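Local atomic coordinates of hypothetical protein Atu1826 (Agrobacterium tumefaciens, PDB entry 2I3D), a protein that is of unknown function but probably acts as a hydrolase of the alpha/beta hydrolase fold. Residues I51-H56 / L83-R88; Q76-T81 / E224-L229; I135-L140 / A165-S170; I152-N157 / G171-G176. All coordinates share one frame; numbering follows the deposited sequence.

Contact 1 of 4, residues I51-H56 / L83-R88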
loop_
_atom_site.group_PDB
_atom_site.type_symbol
_atom_site.label_atom_id
_atom_site.label_comp_id
_atom_site.label_asym_id
_atom_site.label_seq_id
_atom_site.Cartn_x
_atom_site.Cartn_y
_atom_site.Cartn_z
ATOM N N ILE B 51 6.120 -13.602 -11.903
ATOM C CA ILE B 51 6.279 -13.607 -10.436
ATOM C C ILE B 51 6.401 -12.148 -9.981
ATOM O O ILE B 51 7.226 -11.392 -10.544
ATOM C CB ILE B 51 7.582 -14.349 -10.017
ATOM C CG1 ILE B 51 7.606 -15.775 -10.627
ATOM C CG2 ILE B 51 7.735 -14.409 -8.515
ATOM C CD1 ILE B 51 6.533 -16.783 -10.107
ATOM N N ILE B 52 5.630 -11.774 -8.967
ATOM C CA ILE B 52 5.580 -10.374 -8.500
ATOM C C ILE B 52 6.106 -10.304 -7.063
ATOM O O ILE B 52 5.588 -11.061 -6.189
ATOM C CB ILE B 52 4.119 -9.806 -8.533
ATOM C CG1 ILE B 52 3.353 -10.303 -9.768
ATOM C CG2 ILE B 52 4.155 -8.261 -8.400
ATOM C CD1 ILE B 52 3.907 -9.835 -11.112
ATOM N N LEU B 53 7.088 -9.413 -6.814
ATOM C CA LEU B 53 7.831 -9.370 -5.549
ATOM C C LEU B 53 7.631 -8.043 -4.827
ATOM O O LEU B 53 7.699 -6.986 -5.445
ATOM C CB LEU B 53 9.336 -9.637 -5.805
ATOM C CG LEU B 53 9.582 -10.988 -6.498
ATOM C CD1 LEU B 53 11.050 -11.154 -6.948
ATOM C CD2 LEU B 53 9.100 -12.142 -5.593
ATOM N N HIS B 54 7.365 -8.103 -3.517
ATOM C CA HIS B 54 6.944 -6.903 -2.768
ATOM C C HIS B 54 8.086 -6.164 -2.024
ATOM O O HIS B 54 9.226 -6.678 -1.939
ATOM C CB HIS B 54 5.772 -7.282 -1.824
ATOM C CG HIS B 54 6.175 -8.138 -0.659
ATOM N ND1 HIS B 54 6.899 -7.662 0.412
ATOM C CD2 HIS B 54 5.873 -9.432 -0.367
ATOM C CE1 HIS B 54 7.045 -8.630 1.311
ATOM N NE2 HIS B 54 6.420 -9.707 0.871
ATOM N N PRO B 55 7.821 -4.944 -1.507
ATOM C CA PRO B 55 8.816 -4.204 -0.737
ATOM C C PRO B 55 9.214 -4.783 0.610
ATOM O O PRO B 55 8.580 -5.730 1.129
ATOM C CB PRO B 55 8.161 -2.821 -0.496
ATOM C CG PRO B 55 7.181 -2.687 -1.646
ATOM C CD PRO B 55 6.632 -4.113 -1.820
ATOM N N HIS B 56 10.238 -4.160 1.188
ATOM C CA HIS B 56 10.677 -4.523 2.542
ATOM C C HIS B 56 9.561 -4.185 3.552
ATOM O O HIS B 56 8.822 -3.208 3.368
ATOM C CB HIS B 56 11.916 -3.708 2.869
ATOM C CG HIS B 56 12.663 -4.185 4.062
ATOM N ND1 HIS B 56 12.260 -3.908 5.353
ATOM C CD2 HIS B 56 13.836 -4.855 4.157
ATOM C CE1 HIS B 56 13.149 -4.419 6.195
ATOM N NE2 HIS B 56 14.108 -5.005 5.492
ATOM N N LEU B 83 1.845 -15.249 -10.130
ATOM C CA LEU B 83 1.930 -15.500 -8.685
ATOM C C LEU B 83 2.506 -14.277 -7.994
ATOM O O LEU B 83 3.539 -13.789 -8.433
ATOM C CB LEU B 83 2.844 -16.706 -8.410
ATOM C CG LEU B 83 3.107 -17.028 -6.938
ATOM C CD1 LEU B 83 1.840 -17.608 -6.263
ATOM C CD2 LEU B 83 4.264 -17.972 -6.832
ATOM N N ARG B 84 1.837 -13.754 -6.964
ATOM C CA ARG B 84 2.482 -12.888 -5.988
ATOM C C ARG B 84 2.490 -13.645 -4.667
ATOM O O ARG B 84 1.642 -14.506 -4.418
ATOM C CB ARG B 84 1.783 -11.531 -5.827
ATOM C CG ARG B 84 0.272 -11.627 -5.425
ATOM C CD ARG B 84 -0.371 -10.222 -5.484
ATOM N NE ARG B 84 -1.579 -10.125 -4.662
ATOM C CZ ARG B 84 -2.791 -10.542 -5.041
ATOM N NH1 ARG B 84 -2.989 -11.107 -6.231
ATOM N NH2 ARG B 84 -3.812 -10.388 -4.212
ATOM N N PHE B 85 3.451 -13.347 -3.816
ATOM C CA PHE B 85 3.499 -14.036 -2.513
ATOM C C PHE B 85 4.207 -13.194 -1.456
ATOM O O PHE B 85 4.934 -12.261 -1.775
ATOM C CB PHE B 85 4.225 -15.391 -2.670
ATOM C CG PHE B 85 5.720 -15.268 -2.864
ATOM C CD1 PHE B 85 6.581 -15.363 -1.763
ATOM C CD2 PHE B 85 6.262 -15.018 -4.139
ATOM C CE1 PHE B 85 7.963 -15.206 -1.918
ATOM C CE2 PHE B 85 7.662 -14.850 -4.291
ATOM C CZ PHE B 85 8.492 -14.955 -3.181
ATOM N N ASN B 86 3.991 -13.556 -0.187
ATOM C CA ASN B 86 4.614 -12.878 0.926
ATOM C C ASN B 86 5.950 -13.510 1.219
ATOM O O ASN B 86 6.036 -14.740 1.355
ATOM C CB ASN B 86 3.716 -12.944 2.155
ATOM C CG ASN B 86 2.661 -11.862 2.155
ATOM O OD1 ASN B 86 2.829 -10.797 1.519
ATOM N ND2 ASN B 86 1.571 -12.095 2.900
ATOM N N PHE B 87 6.984 -12.683 1.320
ATOM C CA PHE B 87 8.307 -13.196 1.751
ATOM C C PHE B 87 8.208 -13.807 3.149
ATOM O O PHE B 87 7.281 -13.479 3.916
ATOM C CB PHE B 87 9.383 -12.109 1.761
ATOM C CG PHE B 87 9.863 -11.720 0.381
ATOM C CD1 PHE B 87 10.390 -12.676 -0.515
ATOM C CD2 PHE B 87 9.827 -10.368 -0.006
ATOM C CE1 PHE B 87 10.830 -12.272 -1.808
ATOM C CE2 PHE B 87 10.290 -9.943 -1.273
ATOM C CZ PHE B 87 10.775 -10.899 -2.189
ATOM N N ARG B 88 9.160 -14.682 3.492
ATOM C CA ARG B 88 9.266 -15.192 4.890
ATOM C C ARG B 88 9.059 -14.077 5.906
ATOM O O ARG B 88 9.617 -12.959 5.747
ATOM C CB ARG B 88 10.640 -15.840 5.144
ATOM C CG ARG B 88 11.832 -14.890 4.999
ATOM C CD ARG B 88 13.179 -15.665 5.032
ATOM N NE ARG B 88 13.253 -16.674 3.984
ATOM C CZ ARG B 88 14.120 -17.691 3.992
ATOM N NH1 ARG B 88 14.998 -17.776 4.993
ATOM N NH2 ARG B 88 14.124 -18.592 3.009
HETATM O O HOH W 1 4.390 -10.255 -3.826
HETATM O O HOH W 2 7.415 -11.039 -2.650
#
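Leu83 starts the pairing: its O accepts a hydrogen bond from Ile52 N at 3.0 Å, and its CB meets Ile51 CD1. The two side chains lie alongside each other, pointing the same way. These are the two parallel strands of a beta-alpha-beta unit, 49-53 and 81-85, joined by helix 66-77. Arg84 CB faces Ile52 CB at 4.0 Å. Beyond it the chains part, and by His54 and Asn86 the CA atoms are 7.4 Å apart. Two waters fill the widening gap at Phe85. Water 1 links Ile52 O to Phe85 O, and water 2 links His54 N to the same Phe85 O. The Phe85 ring lies beside Leu53, near its CD2; Leu53 is modelled in two conformers, so how close they come is doubtful. Asn86 OD1 accepts from Met63 N and ND2 donates to Glu36 OE1. Phe87 N then donates to His54 NE2 at 3.1 Å in a nearly straight bond (172°), tilted from the ring plane. The Phe87 edge also points at the His54 face, with CD2 3.5 Å from His54 CE1. His54 ND1 donates to Pro55 O at 2.7 Å. With ND1 donating and NE2 accepting, the buried His54 is probably neutral, and its ring rotation is fixed.

Contact 2 of 4, residues Q76-T81 / E224-L229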
loop_
_atom_site.group_PDB
_atom_site.type_symbol
_atom_site.label_atom_id
_atom_site.label_comp_id
_atom_site.label_asym_id
_atom_site.label_seq_id
_atom_site.Cartn_x
_atom_site.Cartn_y
_atom_site.Cartn_z
ATOM N N GLN B 76 -1.818 -10.788 -15.253
ATOM C CA GLN B 76 -3.027 -11.625 -15.282
ATOM C C GLN B 76 -3.820 -11.326 -16.544
ATOM O O GLN B 76 -4.170 -12.207 -17.343
ATOM C CB GLN B 76 -3.925 -11.307 -14.057
ATOM C CG GLN B 76 -5.221 -12.151 -14.034
ATOM C CD GLN B 76 -6.053 -12.006 -12.767
ATOM O OE1 GLN B 76 -5.657 -11.383 -11.783
ATOM N NE2 GLN B 76 -7.235 -12.612 -12.794
ATOM N N LYS B 77 -4.129 -10.044 -16.710
ATOM C CA LYS B 77 -4.947 -9.606 -17.836
ATOM C C LYS B 77 -4.289 -9.874 -19.185
ATOM O O LYS B 77 -5.008 -9.958 -20.177
ATOM C CB LYS B 77 -5.252 -8.115 -17.769
ATOM C CG LYS B 77 -6.156 -7.641 -16.659
ATOM C CD LYS B 77 -6.356 -6.093 -16.839
ATOM C CE LYS B 77 -5.004 -5.337 -16.705
ATOM N NZ LYS B 77 -4.816 -4.091 -17.533
ATOM N N ARG B 78 -2.952 -9.964 -19.235
ATOM C CA ARG B 78 -2.244 -10.234 -20.497
ATOM C C ARG B 78 -1.963 -11.743 -20.746
ATOM O O ARG B 78 -1.135 -12.107 -21.605
ATOM C CB ARG B 78 -0.965 -9.395 -20.603
ATOM C CG ARG B 78 -1.221 -7.897 -20.705
ATOM C CD ARG B 78 -2.219 -7.535 -21.788
ATOM N NE ARG B 78 -2.283 -6.083 -21.951
ATOM C CZ ARG B 78 -3.159 -5.262 -21.367
ATOM N NH1 ARG B 78 -4.114 -5.742 -20.578
ATOM N NH2 ARG B 78 -3.080 -3.941 -21.584
ATOM N N GLY B 79 -2.651 -12.603 -19.993
ATOM C CA GLY B 79 -2.599 -14.062 -20.204
ATOM C C GLY B 79 -1.473 -14.816 -19.528
ATOM O O GLY B 79 -1.247 -15.998 -19.822
ATOM N N PHE B 80 -0.751 -14.162 -18.620
ATOM C CA PHE B 80 0.320 -14.839 -17.891
ATOM C C PHE B 80 -0.255 -15.705 -16.757
ATOM O O PHE B 80 -1.261 -15.353 -16.126
ATOM C CB PHE B 80 1.264 -13.821 -17.221
ATOM C CG PHE B 80 2.261 -13.166 -18.160
ATOM C CD1 PHE B 80 1.830 -12.264 -19.125
ATOM C CD2 PHE B 80 3.631 -13.433 -18.042
ATOM C CE1 PHE B 80 2.752 -11.647 -19.987
ATOM C CE2 PHE B 80 4.559 -12.838 -18.898
ATOM C CZ PHE B 80 4.123 -11.928 -19.858
ATOM N N THR B 81 0.389 -16.833 -16.486
ATOM C CA THR B 81 0.185 -17.530 -15.211
ATOM C C THR B 81 0.925 -16.678 -14.180
ATOM O O THR B 81 2.125 -16.430 -14.327
ATOM C CB THR B 81 0.777 -18.947 -15.267
ATOM O OG1 THR B 81 -0.072 -19.744 -16.105
ATOM C CG2 THR B 81 0.905 -19.573 -13.864
ATOM N N GLU B 224 2.362 3.263 -17.554
ATOM C CA GLU B 224 3.696 3.068 -18.151
ATOM C C GLU B 224 4.068 1.594 -18.144
ATOM O O GLU B 224 4.587 1.093 -19.148
ATOM C CB GLU B 224 4.741 3.877 -17.394
ATOM C CG GLU B 224 4.560 5.424 -17.536
ATOM C CD GLU B 224 5.041 6.002 -18.863
ATOM O OE1 GLU B 224 5.547 5.270 -19.741
ATOM O OE2 GLU B 224 4.939 7.240 -18.994
ATOM N N CYS B 225 3.792 0.897 -17.031
ATOM C CA CYS B 225 4.020 -0.572 -16.991
ATOM C C CYS B 225 3.182 -1.327 -18.063
ATOM O O CYS B 225 3.692 -2.194 -18.753
ATOM C CB CYS B 225 3.709 -1.114 -15.596
ATOM S SG CYS B 225 4.895 -0.484 -14.371
ATOM N N GLU B 226 1.901 -0.959 -18.184
ATOM C CA GLU B 226 1.022 -1.553 -19.193
ATOM C C GLU B 226 1.549 -1.338 -20.631
ATOM O O GLU B 226 1.688 -2.291 -21.392
ATOM C CB GLU B 226 -0.398 -1.013 -19.031
ATOM C CG GLU B 226 -1.378 -1.568 -19.986
ATOM C CD GLU B 226 -2.768 -0.922 -19.797
ATOM O OE1 GLU B 226 -2.859 0.281 -19.380
ATOM O OE2 GLU B 226 -3.765 -1.632 -20.073
ATOM N N ASP B 227 1.902 -0.094 -20.943
ATOM C CA ASP B 227 2.422 0.262 -22.271
ATOM C C ASP B 227 3.689 -0.511 -22.548
ATOM O O ASP B 227 3.875 -1.022 -23.650
ATOM C CB ASP B 227 2.711 1.761 -22.385
ATOM C CG ASP B 227 1.460 2.624 -22.305
ATOM O OD1 ASP B 227 0.330 2.095 -22.382
ATOM O OD2 ASP B 227 1.615 3.848 -22.167
ATOM N N TYR B 228 4.545 -0.644 -21.540
ATOM C CA TYR B 228 5.817 -1.342 -21.756
ATOM C C TYR B 228 5.535 -2.836 -22.089
ATOM O O TYR B 228 6.105 -3.425 -23.010
ATOM C CB TYR B 228 6.713 -1.244 -20.513
ATOM C CG TYR B 228 8.025 -1.947 -20.747
ATOM C CD1 TYR B 228 8.975 -1.391 -21.638
ATOM C CD2 TYR B 228 8.282 -3.190 -20.147
ATOM C CE1 TYR B 228 10.183 -2.032 -21.880
ATOM C CE2 TYR B 228 9.461 -3.878 -20.386
ATOM C CZ TYR B 228 10.407 -3.309 -21.267
ATOM O OH TYR B 228 11.563 -4.006 -21.507
ATOM N N LEU B 229 4.676 -3.465 -21.311
ATOM C CA LEU B 229 4.430 -4.899 -21.519
ATOM C C LEU B 229 3.756 -5.109 -22.879
ATOM O O LEU B 229 4.100 -6.039 -23.618
ATOM C CB LEU B 229 3.571 -5.435 -20.371
ATOM C CG LEU B 229 3.224 -6.922 -20.474
ATOM C CD1 LEU B 229 4.507 -7.725 -20.451
ATOM C CD2 LEU B 229 2.304 -7.291 -19.284
#
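The backbones stay well apart, and the nearest CA atoms, those of Arg78 and Leu229, are 8.6 Å from each other. Helix 66-77 ends here in a Schellman motif. Gly79, with positive phi, is its C-prime residue; Gly79 N bonds to Gln76 O and Phe80 N to Phe75 O. The turn faces helix 218-233, the last helix of the chain. Both helices lie in the same layer, on one side of the central sheet of this alpha/beta fold.

Arg78, Leu229 and Glu226 carry most of the contact. The Arg78 chain bends at chi2, and the guanidinium comes across the Glu226 side chain at about a right angle. Glu226 reaches out from its helix with an extended chain, CG anti to the backbone N (chi1 -179°). The guanidinium and carboxylate planes are 46° apart, so the pair is not a flat two-pronged one. Arg78 NE has a second acid partner, Asp230, one turn further along the same helix. Lys77 joins the network through a long salt bridge, its NZ 3.7 Å from Glu226 OE2.

The apolar part lies beside the charges. Arg78 and Leu229 slide past each other in opposite directions, and Arg78 CG is 3.8 Å from Leu229 CD2. The other methyl, Leu229 CD1, approaches Phe80 CZ at 4.3 Å. Leu74 and Phe75 of helix 66-77 also touch Leu229. Within the salt bridge, Arg78 NH2 donates to the anti lone pair of Glu226 OE2 at 2.8 Å, with a bent N-H...O angle of 140°.

Contact 3 of 4, residues I135-L140 / A165-S170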
loop_
_atom_site.group_PDB
_atom_site.type_symbol
_atom_site.label_atom_id
_atom_site.label_comp_id
_atom_site.label_asym_id
_atom_site.label_seq_id
_atom_site.Cartn_x
_atom_site.Cartn_y
_atom_site.Cartn_z
ATOM N N ILE B 135 15.544 -8.210 -5.165
ATOM C CA ILE B 135 15.369 -9.670 -5.248
ATOM C C ILE B 135 15.025 -10.140 -6.684
ATOM O O ILE B 135 15.588 -11.132 -7.188
ATOM C CB ILE B 135 14.310 -10.169 -4.250
ATOM C CG1 ILE B 135 14.637 -9.685 -2.811
ATOM C CG2 ILE B 135 14.146 -11.729 -4.369
ATOM C CD1 ILE B 135 15.924 -10.340 -2.220
ATOM N N GLY B 136 14.141 -9.400 -7.377
ATOM C CA GLY B 136 13.759 -9.789 -8.716
ATOM C C GLY B 136 14.927 -9.839 -9.691
ATOM O O GLY B 136 15.044 -10.772 -10.510
HETATM N N MSE B 137 15.791 -8.839 -9.610
HETATM C CA MSE B 137 16.922 -8.807 -10.544
HETATM C C MSE B 137 17.946 -9.902 -10.200
HETATM O O MSE B 137 18.636 -10.407 -11.100
HETATM C CB MSE B 137 17.518 -7.400 -10.694
HETATM C CG MSE B 137 16.484 -6.405 -11.265
HETATM SE SE MSE B 137 17.201 -4.726 -11.885
HETATM C CE MSE B 137 17.785 -5.329 -13.663
ATOM N N GLN B 138 18.038 -10.271 -8.915
ATOM C CA GLN B 138 18.902 -11.379 -8.536
ATOM C C GLN B 138 18.305 -12.684 -9.110
ATOM O O GLN B 138 19.033 -13.568 -9.601
ATOM C CB GLN B 138 19.019 -11.468 -7.022
ATOM C CG GLN B 138 19.844 -10.331 -6.420
ATOM C CD GLN B 138 19.927 -10.463 -4.900
ATOM O OE1 GLN B 138 20.602 -11.373 -4.376
ATOM N NE2 GLN B 138 19.187 -9.590 -4.191
ATOM N N LEU B 139 16.983 -12.816 -9.064
ATOM C CA LEU B 139 16.373 -14.047 -9.591
ATOM C C LEU B 139 16.597 -14.117 -11.119
ATOM O O LEU B 139 16.940 -15.172 -11.673
ATOM C CB LEU B 139 14.889 -14.088 -9.251
ATOM C CG LEU B 139 14.143 -15.361 -9.673
ATOM C CD1 LEU B 139 14.633 -16.564 -8.840
ATOM C CD2 LEU B 139 12.638 -15.138 -9.508
ATOM N N LEU B 140 16.422 -12.973 -11.786
ATOM C CA LEU B 140 16.684 -12.829 -13.216
ATOM C C LEU B 140 18.081 -13.330 -13.569
ATOM O O LEU B 140 18.264 -14.116 -14.503
ATOM C CB LEU B 140 16.582 -11.333 -13.561
ATOM C CG LEU B 140 17.046 -10.871 -14.958
ATOM C CD1 LEU B 140 16.043 -11.341 -15.968
ATOM C CD2 LEU B 140 17.190 -9.374 -15.031
ATOM N N ALA B 165 25.952 -8.363 -14.260
ATOM C CA ALA B 165 27.202 -8.208 -15.004
ATOM C C ALA B 165 27.454 -9.408 -15.928
ATOM O O ALA B 165 28.358 -10.222 -15.675
ATOM C CB ALA B 165 28.355 -8.022 -14.037
ATOM N N PRO B 166 26.725 -9.473 -17.056
ATOM C CA PRO B 166 25.791 -8.412 -17.386
ATOM C C PRO B 166 24.343 -8.819 -17.069
ATOM O O PRO B 166 24.025 -9.999 -16.817
ATOM C CB PRO B 166 25.965 -8.276 -18.910
ATOM C CG PRO B 166 26.196 -9.724 -19.333
ATOM C CD PRO B 166 26.792 -10.484 -18.141
ATOM N N CYS B 167 23.503 -7.805 -17.059
ATOM C CA CYS B 167 22.096 -8.014 -17.050
ATOM C C CYS B 167 21.744 -8.835 -18.299
ATOM O O CYS B 167 22.119 -8.460 -19.403
ATOM C CB CYS B 167 21.376 -6.680 -17.001
ATOM S SG CYS B 167 19.584 -6.832 -16.907
ATOM N N PRO B 168 21.054 -9.964 -18.119
ATOM C CA PRO B 168 20.819 -10.900 -19.230
ATOM C C PRO B 168 19.595 -10.622 -20.159
ATOM O O PRO B 168 19.418 -11.260 -21.228
ATOM C CB PRO B 168 20.686 -12.232 -18.479
ATOM C CG PRO B 168 19.963 -11.843 -17.246
ATOM C CD PRO B 168 20.611 -10.541 -16.832
ATOM N N SER B 169 18.746 -9.695 -19.734
ATOM C CA SER B 169 17.475 -9.476 -20.417
ATOM C C SER B 169 17.162 -7.996 -20.483
ATOM O O SER B 169 17.657 -7.185 -19.664
ATOM C CB SER B 169 16.325 -10.193 -19.680
ATOM O OG SER B 169 16.548 -11.599 -19.667
ATOM N N SER B 170 16.329 -7.659 -21.463
ATOM C CA SER B 170 15.755 -6.333 -21.569
ATOM C C SER B 170 14.644 -6.193 -20.510
ATOM O O SER B 170 13.961 -7.153 -20.174
ATOM C CB SER B 170 15.141 -6.185 -22.962
ATOM O OG SER B 170 16.196 -6.210 -23.945
#
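Leu140 has CG anti to the backbone N (chi1 170°), and this carries its branched end from helix 131-142 to the loop 165-170. Cys167 holds SG anti to its own N (chi1 -177°), which brings the sulfur to Leu140 and toward Met137. Met137 is a selenomethionine modelled in two conformers; in the one described here its CE comes near the same sulfur.

Three residues of the loop touch the end of Leu140. CG meets Pro168 CG at 3.8 Å, where the two side chains cross obliquely. CD2 lies 4.0 Å from Cys167 SG, and CD1 lies 3.7 Å from Ser169 OG. In that conformer of Met137 the sulfur therefore touches two side chains that stand one helical turn apart.

The contact joins the helix that follows strand 124-129 to the loop leading into strand 171-176. Strand 146-152 completes the packing: Phe149 touches both Met137 and Leu140. Helix 101-117 packs against another side of helix 131-142, through Ile135 and Leu139.

Ser169 is the polar member of the group. Its hydroxyl makes a hydrogen bond to Ile146 O, while Cys167 N is bonded to Gln197 OE1. These polar atoms of the loop, Ser169 OG and Cys167 N, have partners outside the helix, and what meets helix 131-142 is mainly carbon and sulfur. The attachment is apolar, made by van der Waals contact alone.

Contact 4 of 4, residues I152-N157 / G171-G176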
loop_
_atom_site.group_PDB
_atom_site.type_symbol
_atom_site.label_atom_id
_atom_site.label_comp_id
_atom_site.label_asym_id
_atom_site.label_seq_id
_atom_site.Cartn_x
_atom_site.Cartn_y
_atom_site.Cartn_z
ATOM N N ILE B 152 10.496 -1.540 -10.256
ATOM C CA ILE B 152 9.820 -0.322 -9.860
ATOM C C ILE B 152 10.550 0.199 -8.597
ATOM O O ILE B 152 10.643 -0.510 -7.580
ATOM C CB ILE B 152 8.359 -0.577 -9.530
ATOM C CG1 ILE B 152 7.618 -1.034 -10.791
ATOM C CG2 ILE B 152 7.744 0.718 -9.022
ATOM C CD1 ILE B 152 7.882 -2.472 -11.303
ATOM N N ALA B 153 11.076 1.413 -8.687
ATOM C CA ALA B 153 11.750 2.060 -7.532
ATOM C C ALA B 153 12.911 1.238 -6.954
ATOM O O ALA B 153 12.960 1.026 -5.744
ATOM C CB ALA B 153 10.751 2.398 -6.373
ATOM N N PRO B 154 13.869 0.835 -7.787
ATOM C CA PRO B 154 15.020 0.084 -7.248
ATOM C C PRO B 154 15.901 1.001 -6.352
ATOM O O PRO B 154 15.842 2.243 -6.510
ATOM C CB PRO B 154 15.769 -0.318 -8.521
ATOM C CG PRO B 154 15.549 0.843 -9.469
ATOM C CD PRO B 154 14.052 1.214 -9.203
ATOM N N GLN B 155 16.700 0.428 -5.425
ATOM C CA GLN B 155 17.389 1.238 -4.426
ATOM C C GLN B 155 18.869 0.886 -4.509
ATOM O O GLN B 155 19.414 0.227 -3.624
ATOM C CB GLN B 155 16.891 0.894 -3.011
ATOM C CG GLN B 155 15.400 1.047 -2.785
ATOM C CD GLN B 155 14.981 0.145 -1.639
ATOM O OE1 GLN B 155 14.730 0.587 -0.489
ATOM N NE2 GLN B 155 14.914 -1.138 -1.944
ATOM N N PRO B 156 19.538 1.298 -5.593
ATOM C CA PRO B 156 20.960 0.878 -5.738
ATOM C C PRO B 156 21.965 1.611 -4.809
ATOM O O PRO B 156 23.164 1.265 -4.803
ATOM C CB PRO B 156 21.296 1.240 -7.192
ATOM C CG PRO B 156 20.282 2.386 -7.574
ATOM C CD PRO B 156 19.030 2.090 -6.736
ATOM N N ASN B 157 21.480 2.598 -4.055
ATOM C CA ASN B 157 22.250 3.237 -3.005
ATOM C C ASN B 157 22.176 2.444 -1.689
ATOM O O ASN B 157 23.007 2.648 -0.817
ATOM C CB ASN B 157 21.761 4.706 -2.782
ATOM C CG ASN B 157 20.244 4.813 -2.455
ATOM O OD1 ASN B 157 19.447 3.973 -2.851
ATOM N ND2 ASN B 157 19.861 5.862 -1.669
ATOM N N GLY B 171 14.437 -4.968 -20.041
ATOM C CA GLY B 171 13.340 -4.743 -19.098
ATOM C C GLY B 171 13.139 -3.260 -18.833
ATOM O O GLY B 171 13.805 -2.389 -19.426
ATOM N N LEU B 172 12.233 -2.995 -17.903
ATOM C CA LEU B 172 11.791 -1.640 -17.549
ATOM C C LEU B 172 12.277 -1.293 -16.141
ATOM O O LEU B 172 12.085 -2.089 -15.203
ATOM C CB LEU B 172 10.255 -1.640 -17.559
ATOM C CG LEU B 172 9.599 -0.351 -17.022
ATOM C CD1 LEU B 172 9.845 0.834 -17.934
ATOM C CD2 LEU B 172 8.118 -0.581 -16.835
ATOM N N ILE B 173 12.863 -0.098 -15.996
ATOM C CA ILE B 173 13.180 0.451 -14.680
ATOM C C ILE B 173 12.374 1.725 -14.620
ATOM O O ILE B 173 12.443 2.565 -15.537
ATOM C CB ILE B 173 14.689 0.702 -14.500
ATOM C CG1 ILE B 173 15.424 -0.638 -14.496
ATOM C CG2 ILE B 173 14.961 1.475 -13.223
ATOM C CD1 ILE B 173 16.949 -0.553 -14.412
ATOM N N ILE B 174 11.592 1.882 -13.538
ATOM C CA ILE B 174 10.757 3.078 -13.442
ATOM C C ILE B 174 10.859 3.637 -12.026
ATOM O O ILE B 174 10.795 2.889 -11.049
ATOM C CB ILE B 174 9.285 2.797 -13.940
ATOM C CG1 ILE B 174 8.385 4.009 -13.822
ATOM C CG2 ILE B 174 8.720 1.543 -13.205
ATOM C CD1 ILE B 174 7.233 3.827 -14.879
ATOM N N ASN B 175 11.094 4.942 -11.928
ATOM C CA ASN B 175 11.337 5.586 -10.611
ATOM C C ASN B 175 10.813 6.996 -10.684
ATOM O O ASN B 175 10.598 7.526 -11.776
ATOM C CB ASN B 175 12.825 5.590 -10.194
ATOM C CG ASN B 175 13.721 6.451 -11.138
ATOM O OD1 ASN B 175 14.426 7.390 -10.708
ATOM N ND2 ASN B 175 13.711 6.110 -12.418
ATOM N N GLY B 176 10.579 7.579 -9.531
ATOM C CA GLY B 176 10.100 8.967 -9.496
ATOM C C GLY B 176 11.169 10.004 -9.192
ATOM O O GLY B 176 12.112 9.749 -8.443
#
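Ile152 lies alongside Ile174, both pointing the same way, with CG1 3.7 Å from Ile174 CG2. Their strands, 146-152 and 171-176, are parallel neighbours in the central sheet, and their pair is the last bridge before strand 146-152 gives way to loop. Leu221 of helix 218-233 covers both side chains. For Ile174, CG1 is anti to the backbone N (chi1 179°), which turns CG2 toward Ile152.

One residue on, Ala153 N donates to Ile174 O at 2.8 Å. The bond is almost straight (175°) and enters nearly along the C=O axis. The same oxygen also receives a CA-H...O contact from Ile152 CA at 3.6 Å. Pro154 then places its ring on the Ile173 side of the strand. The two side chains cross at a slant, with Pro154 CG 3.9 Å from Ile173 CG2.

Ala153 has positive phi and psi, so the chain turns sharply as it leaves the sheet. Its side chain touches His212, which with Ser130 and Asp179 has the arrangement of a Ser-His-Asp triad. Ile174 O thus anchors the first loop residue by one strong, well-aligned bond. The bond fixes the N-H of the residue whose side chain meets the probable catalytic His212.

In the fold
Contacts 1 and 4 lie on the same central sheet, with centres about 16 Å apart and nearest atoms about 6 Å apart. Strand 124-129 lies between strands 49-53 and 146-152, and leads into the probable nucleophile elbow at Ser130. Leu53 of contact 1 and Ala153 of contact 4 touch residues of the presumed elbow and triad respectively. Contact 3 follows the elbow on helix 131-142, where Phe87 CZ of contact 1 meets Ile135 CG1 at 4.1 Å. Its loop runs straight into strand 171-176 of contact 4. Contact 2 encloses contacts 3 and 4 along the chain. Its helix 218-233 packs on contact 4, with Glu224 CB 3.5 Å from Ile174 CD1.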